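Local coordinates for protein BpsB (PgaB), Poly-beta-1,6-N-acetyl-D-glucosamine N-deacetylase (Bordetella bronchiseptica RB50, PDB 5BU6) that removes N-acetyl groups from the biofilm polysaccharide poly-beta-1,6-N-acetyl-D-glucosamine, probably with the help of a bound metal ion, as a family 4 carbohydrate esterase, at residues V15-V21 / R260-E266; K53-S59 / L73-L79; Q171-S175 / W220-N226. The protein carries 5 engineered substitutions. One frame throughout, in Å; residues are numbered along the deposited sequence.

Contact 1: residues V15-V21 / R260-E266; sequences VLSMHDV and RSLVDYE. Engineered in segment 15-21: Ser17 (natural residue Cys).
Leu16 to Asp20 pair in parallel with Ser261 to Tyr265, joining the strand near the start of the chain to the last strand of the main sheet, with segment axes 4.6 Å apart at their closest. Six backbone hydrogen bonds alternate from Ser261 N to Val15 O through to Val21 N to Tyr265 O; Ser17 N to Ser261 O, at 2.8 Å, is among the shortest. Leu16 bonds through its backbone to Leu79 and Thr81, and Met18 to Thr81, which puts strand 14-20 inside the sheet.

On the mainly apolar face of Met18, Val263 and Tyr265, with Asp20 at its end, helices 43-52 and 88-100 close the packing. Tyr265 has its CG between the backbone N and the carbonyl carbon (chi1 67°), which swings the ring back across the neighbouring strand; Asp20 CA sits over one ring face as a CH-pi contact, 3.9 Å from the centroid. Met18, bent at chi2 and chi3, lays SD alongside Val263 CG1 at 3.4 Å, while its CG meets Tyr265 CD2.

The face of Ser17, His19, Leu262 and Asp264 is mixed. Asp264 OD1 comes to the edge of the His19 ring, 3.3 Å from CD2, with carboxylate and ring planes 52° apart. The side chain of His19 is about 6 Å from a bound nickel ion. Arg260 NE is held by Thr243 O, and NH1 has a weak, long pair with Asp83. Six backbone bonds thus carry the pairing, while the engineered Ser17 keeps OG 2.8 Å from Arg260 NH1 at an angle too poor for a hydrogen bond.

Contact 2: residues K53-S59 / L73-L79; sequences KGFNPIS and LPPRPIL
Ile58, following Pro57, reaches across Ile78, Pro77, Pro74 and Leu73. Its CB stands near Ile78 O. CG1, between the backbone N and the carbonyl carbon (chi1 65°), passes that same oxygen at 3.5 Å; CG2 branches the other way onto two prolines, 3.7 Å from Pro74 CD and 3.8 Å from Pro77 CB. The extended chain then carries the tip, CD1, to Pro77 CB and Leu73 CD1, each at 4.0 Å, the Ile58 and Leu73 side chains crossing at about a right angle. Ile63 of helix 60-67 also packs on Ile58.

Backbone bonds run alongside: Asn56 N to Arg76 O, Ile78 N to Asn56 O and Ile58 N to Ile78 O. Pro57 and Pro77 have no N-H to give, but Pro57 CA approaches Ile78 O at 3.0 Å as a CA-H...O contact. Asn56 adds a side-chain bond, ND2 to Pro75 O at 2.7 Å and nearly straight (173°), with that oxygen in the amide plane; its CB meanwhile slides past Pro74 CG.

At the far end Gly54 closes helix 43-52 in a Schellman motif, and its carbonyl receives Arg76 NE in the guanidinium plane, though the modelled length is too short to trust. Phe55 CB and Pro57 CG both pack on Ile78 CG2, and Ile50 of helix 43-52 touches Phe55 and Pro57. Ser59 in turn N-caps helix 60-67. Strand 56-57, helix 60-67 and strand 77-83 form a beta-alpha-beta unit, the repeating element of the distorted beta/alpha barrel known from family 4 carbohydrate esterases.

Contact 3: residues Q171-S175 / W220-N226; sequences QPAAS and WPYGAHN
Pro172 and Ala224 make the tightest apolar touch, CB to CB at 3.5 Å, closer than usual carbon packing. Pro172 CG also leans on Ala224 CB, and Pro172 CB reaches Tyr222 CD2 at 4.2 Å. Ser175 CB approaches the same alanine methyl, while Ala174 CB lies 3.9 Å from Ala224 O and farther from Trp220 CE3. His225 CB lies over one face of Trp220, toward the rim.

Some polar groups brace their own segment; others bond outside, as Ala174 O does to Tyr192 OH. Ser175 OG, between the backbone N and the carbonyl carbon (chi1 67°), folds back to donate to Pro172 O at 3.2 Å. In the other segment, Gly223 N to Trp220 O and Ala224 N to Pro221 O tie the Trp-Pro-Tyr-Gly turn.

Between segments, Asn226 ND2 comes within 3.2 Å of Ser175 O; its clear partner is Tyr192 OH, and the Asn226 side chain also N-caps helix 227-235. Tyr222 meets the nickel ligand His159 edge-to-face. The turn probably corresponds to the proline-tyrosine motif known in family 4 esterases, lining the active-site groove. With carbon contacts dominating, the hairpin end 171-175 meets this turn largely by shape.

Contacts 1 and 2 share the main parallel sheet: strand 14-20 lies between strands 261-266 and 77-83, and Leu16 N probably bonds to Leu79 O where they touch. Their centres are 16 Å apart. Contact 1 joins segments near the two ends of the chain; the other two contacts form within the sequence it spans, contact 2 first and contact 3 later. Contact 3, centred 18 Å from contact 1 and 28 Å from contact 2, lies across the chain's centre from contact 2. The side chains of His19 in contact 1 and Tyr222 in contact 3 each lie about 6 Å from a bound nickel ion, whereas contact 2 builds the sheet's outer flank.

Contact 1: residues V15-V21 / R260-E266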
loop_
_atom_site.group_PDB
_atom_site.type_symbol
_atom_site.label_atom_id
_atom_site.label_comp_id
_atom_site.label_asym_id
_atom_site.label_seq_id
_atom_site.Cartn_x
_atom_site.Cartn_y
_atom_site.Cartn_z
ATOM N N VAL A 15 -5.859 6.249 -9.244
ATOM C CA VAL A 15 -5.468 5.068 -8.461
ATOM C C VAL A 15 -6.589 4.799 -7.458
ATOM O O VAL A 15 -7.104 5.723 -6.818
ATOM C CB VAL A 15 -4.137 5.248 -7.719
ATOM C CG1 VAL A 15 -3.771 3.990 -6.927
ATOM C CG2 VAL A 15 -3.008 5.580 -8.696
ATOM N N LEU A 16 -6.963 3.532 -7.337
ATOM C CA LEU A 16 -8.072 3.138 -6.496
ATOM C C LEU A 16 -7.565 2.109 -5.507
ATOM O O LEU A 16 -7.170 1.014 -5.890
ATOM C CB LEU A 16 -9.212 2.591 -7.371
ATOM C CG LEU A 16 -10.611 2.388 -6.806
ATOM C CD1 LEU A 16 -11.214 3.711 -6.333
ATOM C CD2 LEU A 16 -11.496 1.706 -7.844
ATOM N N SER A 17 -7.539 2.474 -4.234
ATOM C CA SER A 17 -7.047 1.580 -3.199
ATOM C C SER A 17 -8.250 0.864 -2.558
ATOM O O SER A 17 -9.188 1.507 -2.114
ATOM C CB SER A 17 -6.241 2.377 -2.179
ATOM O OG SER A 17 -5.762 1.572 -1.117
ATOM N N MET A 18 -8.239 -0.463 -2.562
ATOM C CA MET A 18 -9.407 -1.242 -2.171
ATOM C C MET A 18 -9.200 -1.876 -0.805
ATOM O O MET A 18 -8.186 -2.513 -0.563
ATOM C CB MET A 18 -9.699 -2.337 -3.190
ATOM C CG MET A 18 -10.972 -2.158 -3.951
ATOM S SD MET A 18 -10.748 -0.955 -5.258
ATOM C CE MET A 18 -9.398 -1.696 -6.166
ATOM N N HIS A 19 -10.186 -1.725 0.066
ATOM C CA HIS A 19 -10.074 -2.210 1.442
ATOM C C HIS A 19 -11.276 -3.109 1.738
ATOM O O HIS A 19 -12.419 -2.713 1.515
ATOM C CB HIS A 19 -10.003 -1.006 2.397
ATOM C CG HIS A 19 -9.876 -1.362 3.847
ATOM N ND1 HIS A 19 -8.688 -1.771 4.416
ATOM C CD2 HIS A 19 -10.785 -1.335 4.853
ATOM C CE1 HIS A 19 -8.872 -1.996 5.705
ATOM N NE2 HIS A 19 -10.136 -1.741 5.996
ATOM N N ASP A 20 -11.019 -4.326 2.192
ATOM C CA ASP A 20 -12.091 -5.242 2.575
ATOM C C ASP A 20 -12.643 -4.787 3.922
ATOM O O ASP A 20 -11.908 -4.700 4.903
ATOM C CB ASP A 20 -11.566 -6.681 2.645
ATOM C CG ASP A 20 -12.668 -7.716 2.843
ATOM O OD1 ASP A 20 -13.720 -7.414 3.452
ATOM O OD2 ASP A 20 -12.457 -8.866 2.399
ATOM N N VAL A 21 -13.935 -4.494 3.963
ATOM C CA VAL A 21 -14.553 -3.944 5.167
ATOM C C VAL A 21 -14.447 -4.913 6.360
ATOM O O VAL A 21 -14.428 -4.488 7.513
ATOM C CB VAL A 21 -16.031 -3.570 4.893
ATOM C CG1 VAL A 21 -16.890 -4.822 4.707
ATOM C CG2 VAL A 21 -16.586 -2.670 5.994
ATOM N N ARG A 260 -4.259 8.709 -4.514
ATOM C CA ARG A 260 -5.243 7.653 -4.688
ATOM C C ARG A 260 -6.493 7.876 -3.866
ATOM O O ARG A 260 -6.490 8.641 -2.895
ATOM C CB ARG A 260 -4.646 6.297 -4.343
ATOM C CG ARG A 260 -4.373 6.081 -2.911
ATOM C CD ARG A 260 -3.141 5.137 -2.748
ATOM N NE ARG A 260 -2.863 4.992 -1.327
ATOM C CZ ARG A 260 -2.952 3.850 -0.654
ATOM N NH1 ARG A 260 -3.251 2.724 -1.284
ATOM N NH2 ARG A 260 -2.704 3.836 0.646
ATOM N N SER A 261 -7.556 7.213 -4.291
ATOM C CA SER A 261 -8.840 7.263 -3.605
ATOM C C SER A 261 -9.007 5.939 -2.905
ATOM O O SER A 261 -8.494 4.929 -3.365
ATOM C CB SER A 261 -9.981 7.518 -4.581
ATOM O OG SER A 261 -9.878 8.824 -5.119
ATOM N N LEU A 262 -9.713 5.949 -1.788
ATOM C CA LEU A 262 -9.863 4.759 -0.984
ATOM C C LEU A 262 -11.300 4.291 -1.115
ATOM O O LEU A 262 -12.220 5.092 -0.994
ATOM C CB LEU A 262 -9.500 5.068 0.468
ATOM C CG LEU A 262 -9.462 3.936 1.491
ATOM C CD1 LEU A 262 -8.478 2.867 1.070
ATOM C CD2 LEU A 262 -9.099 4.502 2.853
ATOM N N VAL A 263 -11.517 3.014 -1.400
ATOM C CA VAL A 263 -12.894 2.521 -1.409
ATOM C C VAL A 263 -13.012 1.171 -0.682
ATOM O O VAL A 263 -12.134 0.332 -0.770
ATOM C CB VAL A 263 -13.440 2.406 -2.851
ATOM C CG1 VAL A 263 -12.757 1.296 -3.601
ATOM C CG2 VAL A 263 -14.940 2.191 -2.839
ATOM N N ASP A 264 -14.099 0.979 0.057
ATOM C CA ASP A 264 -14.314 -0.268 0.785
ATOM C C ASP A 264 -15.150 -1.245 -0.031
ATOM O O ASP A 264 -16.034 -0.830 -0.775
ATOM C CB ASP A 264 -15.009 0.004 2.124
ATOM C CG ASP A 264 -14.122 0.743 3.105
ATOM O OD1 ASP A 264 -12.887 0.551 3.065
ATOM O OD2 ASP A 264 -14.663 1.516 3.922
ATOM N N TYR A 265 -14.876 -2.538 0.104
ATOM C CA TYR A 265 -15.721 -3.544 -0.531
ATOM C C TYR A 265 -16.049 -4.712 0.407
ATOM O O TYR A 265 -15.427 -4.881 1.453
ATOM C CB TYR A 265 -15.056 -4.079 -1.797
ATOM C CG TYR A 265 -13.795 -4.872 -1.536
ATOM C CD1 TYR A 265 -13.836 -6.253 -1.342
ATOM C CD2 TYR A 265 -12.562 -4.241 -1.452
ATOM C CE1 TYR A 265 -12.672 -6.972 -1.088
ATOM C CE2 TYR A 265 -11.403 -4.949 -1.211
ATOM C CZ TYR A 265 -11.463 -6.312 -1.023
ATOM O OH TYR A 265 -10.290 -6.993 -0.786
ATOM N N GLU A 266 -17.013 -5.519 -0.014
ATOM C CA GLU A 266 -17.378 -6.767 0.638
ATOM C C GLU A 266 -17.065 -7.942 -0.279
ATOM O O GLU A 266 -17.186 -7.833 -1.495
ATOM C CB GLU A 266 -18.866 -6.788 0.985
ATOM C CG GLU A 266 -19.256 -5.976 2.199
ATOM C CD GLU A 266 -20.197 -6.738 3.127
ATOM O OE1 GLU A 266 -21.354 -6.293 3.313
ATOM O OE2 GLU A 266 -19.773 -7.784 3.669
#

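Contact 2: residues K53-S59 / L73-L79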
loop_
_atom_site.group_PDB
_atom_site.type_symbol
_atom_site.label_atom_id
_atom_site.label_comp_id
_atom_site.label_asym_id
_atom_site.label_seq_id
_atom_site.Cartn_x
_atom_site.Cartn_y
_atom_site.Cartn_z
ATOM N N LYS A 53 -18.097 1.508 -16.942
ATOM C CA LYS A 53 -17.822 2.950 -17.016
ATOM C C LYS A 53 -16.667 3.246 -17.975
ATOM O O LYS A 53 -16.299 4.394 -18.187
ATOM C CB LYS A 53 -17.490 3.522 -15.633
ATOM C CG LYS A 53 -18.653 3.505 -14.641
ATOM C CD LYS A 53 -19.707 4.510 -14.993
ATOM C CE LYS A 53 -20.864 4.450 -14.002
ATOM N NZ LYS A 53 -21.970 5.315 -14.439
ATOM N N GLY A 54 -16.087 2.199 -18.538
ATOM C CA GLY A 54 -15.038 2.370 -19.517
ATOM C C GLY A 54 -13.643 2.581 -18.960
ATOM O O GLY A 54 -12.763 3.028 -19.703
ATOM N N PHE A 55 -13.411 2.268 -17.680
ATOM C CA PHE A 55 -12.071 2.429 -17.137
ATOM C C PHE A 55 -11.199 1.337 -17.703
ATOM O O PHE A 55 -11.691 0.263 -18.036
ATOM C CB PHE A 55 -12.053 2.387 -15.601
ATOM C CG PHE A 55 -12.654 3.605 -14.958
ATOM C CD1 PHE A 55 -11.966 4.812 -14.953
ATOM C CD2 PHE A 55 -13.897 3.545 -14.349
ATOM C CE1 PHE A 55 -12.518 5.942 -14.362
ATOM C CE2 PHE A 55 -14.453 4.667 -13.755
ATOM C CZ PHE A 55 -13.760 5.867 -13.758
ATOM N N ASN A 56 -9.906 1.628 -17.831
ATOM C CA ASN A 56 -8.925 0.650 -18.281
ATOM C C ASN A 56 -7.850 0.447 -17.229
ATOM O O ASN A 56 -6.924 1.242 -17.131
ATOM C CB ASN A 56 -8.292 1.101 -19.604
ATOM C CG ASN A 56 -9.236 0.975 -20.765
ATOM O OD1 ASN A 56 -9.680 -0.124 -21.097
ATOM N ND2 ASN A 56 -9.549 2.096 -21.400
ATOM N N PRO A 57 -7.987 -0.603 -16.407
ATOM C CA PRO A 57 -6.963 -0.870 -15.399
ATOM C C PRO A 57 -5.581 -1.098 -16.021
ATOM O O PRO A 57 -5.445 -1.826 -16.996
ATOM C CB PRO A 57 -7.483 -2.124 -14.694
ATOM C CG PRO A 57 -9.014 -2.014 -14.868
ATOM C CD PRO A 57 -9.155 -1.486 -16.268
ATOM N N ILE A 58 -4.582 -0.443 -15.445
ATOM C CA ILE A 58 -3.191 -0.472 -15.928
ATOM C C ILE A 58 -2.252 -1.066 -14.861
ATOM O O ILE A 58 -2.617 -1.177 -13.682
ATOM C CB ILE A 58 -2.692 0.960 -16.284
ATOM C CG1 ILE A 58 -2.651 1.820 -15.007
ATOM C CG2 ILE A 58 -3.547 1.583 -17.386
ATOM C CD1 ILE A 58 -2.331 3.275 -15.209
ATOM N N SER A 59 -1.040 -1.449 -15.261
ATOM C CA SER A 59 -0.043 -1.897 -14.279
ATOM C C SER A 59 0.882 -0.744 -13.903
ATOM O O SER A 59 0.930 0.273 -14.587
ATOM C CB SER A 59 0.796 -3.029 -14.844
ATOM O OG SER A 59 1.451 -2.563 -16.028
ATOM N N LEU A 73 -0.574 5.600 -21.874
ATOM C CA LEU A 73 -1.655 4.897 -21.182
ATOM C C LEU A 73 -2.903 4.805 -22.056
ATOM O O LEU A 73 -3.126 5.680 -22.877
ATOM C CB LEU A 73 -1.994 5.621 -19.882
ATOM C CG LEU A 73 -0.849 5.735 -18.869
ATOM C CD1 LEU A 73 -1.305 6.372 -17.562
ATOM C CD2 LEU A 73 -0.252 4.358 -18.627
ATOM N N PRO A 74 -3.740 3.764 -21.860
ATOM C CA PRO A 74 -5.037 3.775 -22.558
ATOM C C PRO A 74 -5.954 4.848 -21.972
ATOM O O PRO A 74 -5.629 5.393 -20.907
ATOM C CB PRO A 74 -5.589 2.379 -22.281
ATOM C CG PRO A 74 -5.031 2.050 -20.919
ATOM C CD PRO A 74 -3.628 2.628 -20.927
ATOM N N PRO A 75 -7.088 5.141 -22.630
ATOM C CA PRO A 75 -8.046 6.094 -22.056
ATOM C C PRO A 75 -8.605 5.639 -20.703
ATOM O O PRO A 75 -8.645 4.436 -20.422
ATOM C CB PRO A 75 -9.159 6.167 -23.114
ATOM C CG PRO A 75 -8.941 5.018 -24.014
ATOM C CD PRO A 75 -7.484 4.714 -23.982
ATOM N N ARG A 76 -9.014 6.608 -19.885
ATOM C CA ARG A 76 -9.529 6.363 -18.529
ATOM C C ARG A 76 -8.718 5.333 -17.755
ATOM O O ARG A 76 -9.276 4.343 -17.258
ATOM C CB ARG A 76 -10.994 5.914 -18.600
ATOM C CG ARG A 76 -11.937 6.997 -19.149
ATOM C CD ARG A 76 -13.247 6.395 -19.648
ATOM N NE ARG A 76 -13.018 5.366 -20.665
ATOM C CZ ARG A 76 -13.060 5.576 -21.979
ATOM N NH1 ARG A 76 -13.334 6.783 -22.461
ATOM N NH2 ARG A 76 -12.831 4.573 -22.818
ATOM N N PRO A 77 -7.393 5.559 -17.633
ATOM C CA PRO A 77 -6.533 4.548 -17.018
ATOM C C PRO A 77 -6.683 4.565 -15.513
ATOM O O PRO A 77 -6.776 5.645 -14.910
ATOM C CB PRO A 77 -5.115 4.990 -17.433
ATOM C CG PRO A 77 -5.214 6.428 -17.540
ATOM C CD PRO A 77 -6.632 6.773 -17.974
ATOM N N ILE A 78 -6.716 3.385 -14.911
ATOM C CA ILE A 78 -6.804 3.308 -13.459
ATOM C C ILE A 78 -5.874 2.223 -12.916
ATOM O O ILE A 78 -5.716 1.175 -13.524
ATOM C CB ILE A 78 -8.277 3.058 -13.006
ATOM C CG1 ILE A 78 -8.396 3.131 -11.489
ATOM C CG2 ILE A 78 -8.819 1.745 -13.542
ATOM C CD1 ILE A 78 -9.796 3.493 -11.020
ATOM N N LEU A 79 -5.232 2.510 -11.785
ATOM C CA LEU A 79 -4.374 1.565 -11.086
ATOM C C LEU A 79 -5.149 1.026 -9.876
ATOM O O LEU A 79 -5.617 1.808 -9.040
ATOM C CB LEU A 79 -3.077 2.231 -10.627
ATOM C CG LEU A 79 -2.036 1.339 -9.931
ATOM C CD1 LEU A 79 -1.472 0.355 -10.946
ATOM C CD2 LEU A 79 -0.926 2.206 -9.354
#

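Contact 3: residues Q171-S175 / W220-N226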
loop_
_atom_site.group_PDB
_atom_site.type_symbol
_atom_site.label_atom_id
_atom_site.label_comp_id
_atom_site.label_asym_id
_atom_site.label_seq_id
_atom_site.Cartn_x
_atom_site.Cartn_y
_atom_site.Cartn_z
ATOM N N GLN A 171 0.613 8.423 16.974
ATOM C CA GLN A 171 0.714 8.937 15.621
ATOM C C GLN A 171 1.245 7.810 14.735
ATOM O O GLN A 171 1.718 6.807 15.251
ATOM C CB GLN A 171 1.618 10.174 15.580
ATOM C CG GLN A 171 0.930 11.438 16.093
ATOM C CD GLN A 171 1.882 12.615 16.263
ATOM O OE1 GLN A 171 3.083 12.504 16.007
ATOM N NE2 GLN A 171 1.348 13.745 16.717
ATOM N N PRO A 172 1.135 7.951 13.402
ATOM C CA PRO A 172 1.695 6.895 12.539
ATOM C C PRO A 172 3.198 6.690 12.764
ATOM O O PRO A 172 3.921 7.664 12.964
ATOM C CB PRO A 172 1.429 7.416 11.121
ATOM C CG PRO A 172 0.239 8.309 11.264
ATOM C CD PRO A 172 0.352 8.938 12.639
ATOM N N ALA A 173 3.651 5.442 12.713
ATOM C CA ALA A 173 5.048 5.100 12.996
ATOM C C ALA A 173 6.052 5.744 12.045
ATOM O O ALA A 173 7.191 5.998 12.433
ATOM C CB ALA A 173 5.231 3.588 12.967
ATOM N N ALA A 174 5.643 5.993 10.803
ATOM C CA ALA A 174 6.591 6.496 9.805
ATOM C C ALA A 174 6.755 8.007 9.856
ATOM O O ALA A 174 7.787 8.545 9.448
ATOM C CB ALA A 174 6.167 6.072 8.398
ATOM N N SER A 175 5.742 8.695 10.358
ATOM C CA SER A 175 5.706 10.147 10.257
ATOM C C SER A 175 6.366 10.825 11.446
ATOM O O SER A 175 7.130 11.775 11.294
ATOM C CB SER A 175 4.258 10.627 10.129
ATOM O OG SER A 175 3.534 10.387 11.328
ATOM N N TRP A 220 2.557 3.992 1.566
ATOM C CA TRP A 220 2.730 4.447 2.934
ATOM C C TRP A 220 1.500 4.089 3.775
ATOM O O TRP A 220 0.407 4.500 3.443
ATOM C CB TRP A 220 2.963 5.967 2.941
ATOM C CG TRP A 220 4.276 6.388 2.259
ATOM C CD1 TRP A 220 4.420 7.022 1.038
ATOM C CD2 TRP A 220 5.593 6.229 2.785
ATOM N NE1 TRP A 220 5.757 7.245 0.776
ATOM C CE2 TRP A 220 6.500 6.766 1.830
ATOM C CE3 TRP A 220 6.107 5.667 3.970
ATOM C CZ2 TRP A 220 7.878 6.768 2.030
ATOM C CZ3 TRP A 220 7.485 5.670 4.165
ATOM C CH2 TRP A 220 8.355 6.207 3.193
ATOM N N PRO A 221 1.692 3.345 4.882
ATOM C CA PRO A 221 0.561 3.134 5.797
ATOM C C PRO A 221 -0.072 4.438 6.230
ATOM O O PRO A 221 0.652 5.395 6.531
ATOM C CB PRO A 221 1.208 2.418 6.991
ATOM C CG PRO A 221 2.343 1.635 6.360
ATOM C CD PRO A 221 2.881 2.576 5.281
ATOM N N TYR A 222 -1.408 4.462 6.243
ATOM C CA TYR A 222 -2.169 5.610 6.684
ATOM C C TYR A 222 -1.859 6.862 5.855
ATOM O O TYR A 222 -2.215 7.958 6.257
ATOM C CB TYR A 222 -1.913 5.890 8.167
ATOM C CG TYR A 222 -1.907 4.642 9.020
ATOM C CD1 TYR A 222 -3.075 3.923 9.240
ATOM C CD2 TYR A 222 -0.730 4.179 9.604
ATOM C CE1 TYR A 222 -3.075 2.778 10.016
ATOM C CE2 TYR A 222 -0.719 3.039 10.388
ATOM C CZ TYR A 222 -1.895 2.344 10.590
ATOM O OH TYR A 222 -1.898 1.214 11.360
ATOM N N GLY A 223 -1.223 6.688 4.699
ATOM C CA GLY A 223 -0.792 7.815 3.882
ATOM C C GLY A 223 0.234 8.708 4.567
ATOM O O GLY A 223 0.420 9.870 4.183
ATOM N N ALA A 224 0.907 8.177 5.589
ATOM C CA ALA A 224 1.792 9.004 6.409
ATOM C C ALA A 224 3.225 9.012 5.887
ATOM O O ALA A 224 3.907 7.986 5.853
ATOM C CB ALA A 224 1.768 8.552 7.839
ATOM N N HIS A 225 3.672 10.194 5.482
ATOM C CA HIS A 225 5.010 10.348 4.939
ATOM C C HIS A 225 5.374 11.821 4.994
ATOM O O HIS A 225 4.508 12.682 5.199
ATOM C CB HIS A 225 5.078 9.803 3.503
ATOM C CG HIS A 225 4.447 10.704 2.490
ATOM N ND1 HIS A 225 3.102 11.011 2.499
ATOM C CD2 HIS A 225 4.982 11.396 1.458
ATOM C CE1 HIS A 225 2.834 11.848 1.513
ATOM N NE2 HIS A 225 3.958 12.100 0.867
ATOM N N ASN A 226 6.656 12.118 4.841
ATOM C CA ASN A 226 7.103 13.503 4.839
ATOM C C ASN A 226 8.390 13.625 4.047
ATOM O O ASN A 226 8.805 12.679 3.380
ATOM C CB ASN A 226 7.287 14.029 6.270
ATOM C CG ASN A 226 8.201 13.147 7.117
ATOM O OD1 ASN A 226 9.268 12.723 6.676
ATOM N ND2 ASN A 226 7.781 12.879 8.352
#